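Local coordinates for NADB-Rossmann Superfamily protein (Streptococcus agalactiae, PDB 3LEC) that probably methylates N1 of adenine 22 in tRNA and binds a zinc ion, at residues W191-L202 with L216-L227. Residues are numbered along the deposited sequence; the frame is centred on the assembly and turned at random.
Sequences WQNELNKLTFAL and LEDKIQDIKEVL
Leu198 and Ile223 form a pair of reciprocal knobs: Leu198 enters the hole made by Leu216, Lys219, Ile220 and Ile223, while Ile223 fits among Trp191, Glu194, Leu195 and Leu198. Their tips meet at 3.6 Å, CD1 of Leu198 to CD1 of Ile223. The two branches of Leu198 divide the work, CD2 lying 3.8 Å from Leu216 CD2 while CD1 also reaches the CB of Lys219. Ile223 CD1 comes to the edge of the Trp191 indole, near the ring plane and 3.6 Å from CE3, so the contact is not one over the ring face; the indole also meets Phe175 and Phe187. Leu195 CD1 lies 3.8 Å from Ile220 CG2, placed there by a chi1 of -172° that turns CG away from the amide nitrogen; the two side chains cross at roughly a right angle. At one end Leu216 CD1 packs 3.8 Å from Leu202 CA; at the other, Leu227 CD1 touches Gln192 CG.

Between the two segments the contact is apolar; polar bonds lie within one or the other. Thr199 OG1 donates to Leu195 O (2.8 Å) from above the carbonyl plane, and Thr199 N reaches the same oxygen from the opposite face. Lys197 NZ forms a salt bridge with Glu194 OE2, and Gln221 NE2 donates to Glu225 OE2.

The axes of 191-202 and 216-227 approach to 9.9 Å at 151°; with parent helices 185-204 and 210-227 consecutive, this is an antiparallel helical hairpin with knobs-into-holes packing, away from the zinc site of Asp140 and His165.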
loop_
_atom_site.group_PDB
_atom_site.type_symbol
_atom_site.label_atom_id
_atom_site.label_comp_id
_atom_site.label_asym_id
_atom_site.label_seq_id
_atom_site.Cartn_x
_atom_site.Cartn_y
_atom_site.Cartn_z
ATOM N N TRP A 191 -8.232 12.818 -9.774
ATOM C CA TRP A 191 -9.483 13.350 -9.271
ATOM C C TRP A 191 -10.372 13.982 -10.357
ATOM O O TRP A 191 -11.603 13.894 -10.266
ATOM C CB TRP A 191 -9.243 14.249 -8.048
ATOM C CG TRP A 191 -8.763 13.386 -6.928
ATOM C CD1 TRP A 191 -7.499 13.287 -6.458
ATOM C CD2 TRP A 191 -9.535 12.384 -6.236
ATOM N NE1 TRP A 191 -7.434 12.320 -5.468
ATOM C CE2 TRP A 191 -8.673 11.758 -5.314
ATOM C CE3 TRP A 191 -10.880 11.977 -6.295
ATOM C CZ2 TRP A 191 -9.108 10.754 -4.447
ATOM C CZ3 TRP A 191 -11.315 10.978 -5.444
ATOM C CH2 TRP A 191 -10.427 10.365 -4.535
ATOM N N GLN A 192 -9.766 14.546 -11.396
ATOM C CA GLN A 192 -10.553 14.991 -12.573
ATOM C C GLN A 192 -11.312 13.785 -13.141
ATOM O O GLN A 192 -12.514 13.864 -13.412
ATOM C CB GLN A 192 -9.668 15.665 -13.640
ATOM C CG GLN A 192 -9.231 17.092 -13.307
ATOM C CD GLN A 192 -7.899 17.505 -13.927
ATOM O OE1 GLN A 192 -7.386 16.872 -14.857
ATOM N NE2 GLN A 192 -7.333 18.577 -13.408
ATOM N N ASN A 193 -10.633 12.648 -13.253
ATOM C CA ASN A 193 -11.254 11.417 -13.775
ATOM C C ASN A 193 -12.397 10.875 -12.894
ATOM O O ASN A 193 -13.434 10.438 -13.400
ATOM C CB ASN A 193 -10.186 10.333 -13.998
ATOM C CG ASN A 193 -10.743 9.095 -14.677
ATOM O OD1 ASN A 193 -11.411 9.184 -15.704
ATOM N ND2 ASN A 193 -10.474 7.934 -14.102
ATOM N N GLU A 194 -12.202 10.905 -11.577
ATOM C CA GLU A 194 -13.238 10.503 -10.628
ATOM C C GLU A 194 -14.444 11.418 -10.744
ATOM O O GLU A 194 -15.568 10.948 -10.782
ATOM C CB GLU A 194 -12.730 10.523 -9.189
ATOM C CG GLU A 194 -11.655 9.462 -8.896
ATOM C CD GLU A 194 -12.137 8.040 -9.148
ATOM O OE1 GLU A 194 -13.173 7.664 -8.574
ATOM O OE2 GLU A 194 -11.478 7.308 -9.930
ATOM N N LEU A 195 -14.197 12.715 -10.848
ATOM C CA LEU A 195 -15.289 13.669 -11.120
ATOM C C LEU A 195 -16.130 13.287 -12.357
ATOM O O LEU A 195 -17.389 13.256 -12.312
ATOM C CB LEU A 195 -14.722 15.080 -11.267
ATOM C CG LEU A 195 -15.769 16.202 -11.358
ATOM C CD1 LEU A 195 -16.729 16.178 -10.159
ATOM C CD2 LEU A 195 -15.056 17.551 -11.505
ATOM N N ASN A 196 -15.444 12.984 -13.452
ATOM C CA ASN A 196 -16.127 12.567 -14.676
ATOM C C ASN A 196 -17.031 11.371 -14.443
ATOM O O ASN A 196 -18.213 11.406 -14.774
ATOM C CB ASN A 196 -15.117 12.252 -15.765
ATOM C CG ASN A 196 -14.278 13.451 -16.146
ATOM O OD1 ASN A 196 -14.588 14.600 -15.771
ATOM N ND2 ASN A 196 -13.200 13.200 -16.886
ATOM N N LYS A 197 -16.468 10.322 -13.852
ATOM C CA LYS A 197 -17.220 9.115 -13.517
ATOM C C LYS A 197 -18.403 9.374 -12.589
ATOM O O LYS A 197 -19.499 8.866 -12.804
ATOM C CB LYS A 197 -16.277 8.044 -12.944
ATOM C CG LYS A 197 -15.268 7.560 -14.001
ATOM C CD LYS A 197 -14.411 6.377 -13.525
ATOM C CE LYS A 197 -13.362 6.803 -12.503
ATOM N NZ LYS A 197 -12.481 5.633 -12.087
ATOM N N LEU A 198 -18.178 10.153 -11.539
ATOM C CA LEU A 198 -19.249 10.448 -10.630
ATOM C C LEU A 198 -20.354 11.254 -11.322
ATOM O O LEU A 198 -21.530 11.121 -10.996
ATOM C CB LEU A 198 -18.711 11.207 -9.418
ATOM C CG LEU A 198 -17.728 10.417 -8.530
ATOM C CD1 LEU A 198 -17.095 11.379 -7.565
ATOM C CD2 LEU A 198 -18.396 9.276 -7.767
ATOM N N THR A 199 -19.961 12.091 -12.271
ATOM C CA THR A 199 -20.937 12.910 -12.978
ATOM C C THR A 199 -21.800 12.053 -13.931
ATOM O O THR A 199 -23.013 12.252 -14.023
ATOM C CB THR A 199 -20.263 14.082 -13.700
ATOM O OG1 THR A 199 -19.575 14.893 -12.722
ATOM C CG2 THR A 199 -21.325 14.943 -14.420
ATOM N N PHE A 200 -21.181 11.088 -14.617
ATOM C CA PHE A 200 -21.937 10.071 -15.355
ATOM C C PHE A 200 -22.861 9.281 -14.408
ATOM O O PHE A 200 -24.026 9.014 -14.750
ATOM C CB PHE A 200 -20.994 9.079 -16.059
ATOM C CG PHE A 200 -20.534 9.508 -17.416
ATOM C CD1 PHE A 200 -21.412 9.492 -18.514
ATOM C CD2 PHE A 200 -19.211 9.847 -17.633
ATOM C CE1 PHE A 200 -20.970 9.855 -19.806
ATOM C CE2 PHE A 200 -18.765 10.219 -18.923
ATOM C CZ PHE A 200 -19.651 10.214 -20.004
ATOM N N ALA A 201 -22.324 8.870 -13.246
ATOM C CA ALA A 201 -23.069 8.096 -12.245
ATOM C C ALA A 201 -24.327 8.840 -11.756
ATOM O O ALA A 201 -25.408 8.256 -11.652
ATOM C CB ALA A 201 -22.153 7.762 -11.048
ATOM N N LEU A 202 -24.165 10.115 -11.455
ATOM C CA LEU A 202 -25.229 10.907 -10.829
ATOM C C LEU A 202 -26.340 11.154 -11.829
ATOM O O LEU A 202 -27.510 11.101 -11.461
ATOM C CB LEU A 202 -24.674 12.231 -10.283
ATOM C CG LEU A 202 -25.432 13.215 -9.349
ATOM C CD1 LEU A 202 -26.002 14.412 -10.072
ATOM C CD2 LEU A 202 -26.460 12.615 -8.388
ATOM N N LEU A 216 -23.401 10.678 -3.893
ATOM C CA LEU A 216 -22.663 11.124 -5.074
ATOM C C LEU A 216 -22.432 12.621 -5.044
ATOM O O LEU A 216 -21.334 13.078 -5.326
ATOM C CB LEU A 216 -23.388 10.723 -6.358
ATOM C CG LEU A 216 -23.418 9.224 -6.607
ATOM C CD1 LEU A 216 -24.317 8.902 -7.783
ATOM C CD2 LEU A 216 -21.998 8.655 -6.825
ATOM N N GLU A 217 -23.472 13.387 -4.705
ATOM C CA GLU A 217 -23.322 14.820 -4.564
ATOM C C GLU A 217 -22.243 15.177 -3.533
ATOM O O GLU A 217 -21.491 16.127 -3.739
ATOM C CB GLU A 217 -24.656 15.455 -4.165
ATOM C CG GLU A 217 -25.744 15.303 -5.197
ATOM C CD GLU A 217 -25.703 16.358 -6.277
ATOM O OE1 GLU A 217 -26.730 16.486 -6.986
ATOM O OE2 GLU A 217 -24.667 17.055 -6.420
ATOM N N ASP A 218 -22.177 14.433 -2.431
ATOM C CA ASP A 218 -21.162 14.705 -1.402
ATOM C C ASP A 218 -19.749 14.516 -1.960
ATOM O O ASP A 218 -18.871 15.363 -1.729
ATOM C CB ASP A 218 -21.366 13.895 -0.113
ATOM C CG ASP A 218 -20.709 14.571 1.100
ATOM O OD1 ASP A 218 -19.741 14.008 1.667
ATOM O OD2 ASP A 218 -21.128 15.702 1.448
ATOM N N LYS A 219 -19.549 13.448 -2.738
ATOM C CA LYS A 219 -18.226 13.164 -3.324
ATOM C C LYS A 219 -17.863 14.218 -4.367
ATOM O O LYS A 219 -16.740 14.705 -4.408
ATOM C CB LYS A 219 -18.202 11.759 -3.942
ATOM C CG LYS A 219 -18.413 10.612 -2.904
ATOM C CD LYS A 219 -18.447 9.217 -3.539
ATOM C CE LYS A 219 -18.602 8.130 -2.471
ATOM N NZ LYS A 219 -19.118 6.858 -3.058
ATOM N N ILE A 220 -18.837 14.574 -5.194
ATOM C CA ILE A 220 -18.621 15.551 -6.258
ATOM C C ILE A 220 -18.177 16.886 -5.688
ATOM O O ILE A 220 -17.211 17.490 -6.175
ATOM C CB ILE A 220 -19.874 15.697 -7.183
ATOM C CG1 ILE A 220 -19.940 14.483 -8.128
ATOM C CG2 ILE A 220 -19.771 16.960 -8.027
ATOM C CD1 ILE A 220 -21.367 14.086 -8.596
ATOM N N GLN A 221 -18.871 17.354 -4.648
ATOM C CA GLN A 221 -18.504 18.660 -4.054
ATOM C C GLN A 221 -17.101 18.635 -3.459
ATOM O O GLN A 221 -16.335 19.566 -3.682
ATOM C CB GLN A 221 -19.535 19.161 -3.024
ATOM C CG GLN A 221 -19.216 20.570 -2.414
ATOM C CD GLN A 221 -19.071 21.698 -3.434
ATOM O OE1 GLN A 221 -19.646 21.653 -4.517
ATOM N NE2 GLN A 221 -18.323 22.740 -3.066
ATOM N N ASP A 222 -16.770 17.573 -2.725
ATOM C CA ASP A 222 -15.424 17.418 -2.148
ATOM C C ASP A 222 -14.370 17.555 -3.233
ATOM O O ASP A 222 -13.383 18.296 -3.096
ATOM C CB ASP A 222 -15.263 16.054 -1.431
ATOM C CG ASP A 222 -15.957 15.988 -0.068
ATOM O OD1 ASP A 222 -16.154 17.036 0.593
ATOM O OD2 ASP A 222 -16.279 14.856 0.375
ATOM N N ILE A 223 -14.594 16.857 -4.350
ATOM C CA ILE A 223 -13.644 16.891 -5.432
ATOM C C ILE A 223 -13.563 18.299 -6.019
ATOM O O ILE A 223 -12.463 18.829 -6.203
ATOM C CB ILE A 223 -13.918 15.842 -6.506
ATOM C CG1 ILE A 223 -13.737 14.427 -5.940
ATOM C CG2 ILE A 223 -12.982 16.041 -7.685
ATOM C CD1 ILE A 223 -14.145 13.350 -6.910
ATOM N N LYS A 224 -14.720 18.908 -6.274
ATOM C CA LYS A 224 -14.760 20.268 -6.815
ATOM C C LYS A 224 -13.943 21.202 -5.949
ATOM O O LYS A 224 -13.232 22.048 -6.467
ATOM C CB LYS A 224 -16.194 20.788 -6.933
ATOM C CG LYS A 224 -16.957 20.163 -8.093
ATOM C CD LYS A 224 -18.163 21.005 -8.503
ATOM C CE LYS A 224 -19.125 20.166 -9.338
ATOM N NZ LYS A 224 -20.105 20.997 -10.087
ATOM N N GLU A 225 -14.024 21.037 -4.632
ATOM C CA GLU A 225 -13.262 21.891 -3.710
ATOM C C GLU A 225 -11.761 21.698 -3.840
ATOM O O GLU A 225 -10.999 22.669 -3.947
ATOM C CB GLU A 225 -13.756 21.715 -2.270
ATOM C CG GLU A 225 -15.167 22.252 -2.070
ATOM C CD GLU A 225 -15.763 21.991 -0.690
ATOM O OE1 GLU A 225 -15.119 21.330 0.145
ATOM O OE2 GLU A 225 -16.885 22.470 -0.439
ATOM N N VAL A 226 -11.335 20.435 -3.868
ATOM C CA VAL A 226 -9.923 20.100 -3.996
ATOM C C VAL A 226 -9.366 20.642 -5.315
ATOM O O VAL A 226 -8.302 21.271 -5.341
ATOM C CB VAL A 226 -9.733 18.559 -3.866
ATOM C CG1 VAL A 226 -8.349 18.119 -4.318
ATOM C CG2 VAL A 226 -9.975 18.151 -2.437
ATOM N N LEU A 227 -10.103 20.412 -6.401
ATOM C CA LEU A 227 -9.662 20.811 -7.723
ATOM C C LEU A 227 -9.726 22.334 -7.917
ATOM O O LEU A 227 -9.072 22.877 -8.809
ATOM C CB LEU A 227 -10.484 20.095 -8.802
ATOM C CG LEU A 227 -10.276 18.581 -8.971
ATOM C CD1 LEU A 227 -11.134 18.042 -10.122
ATOM C CD2 LEU A 227 -8.800 18.243 -9.197
#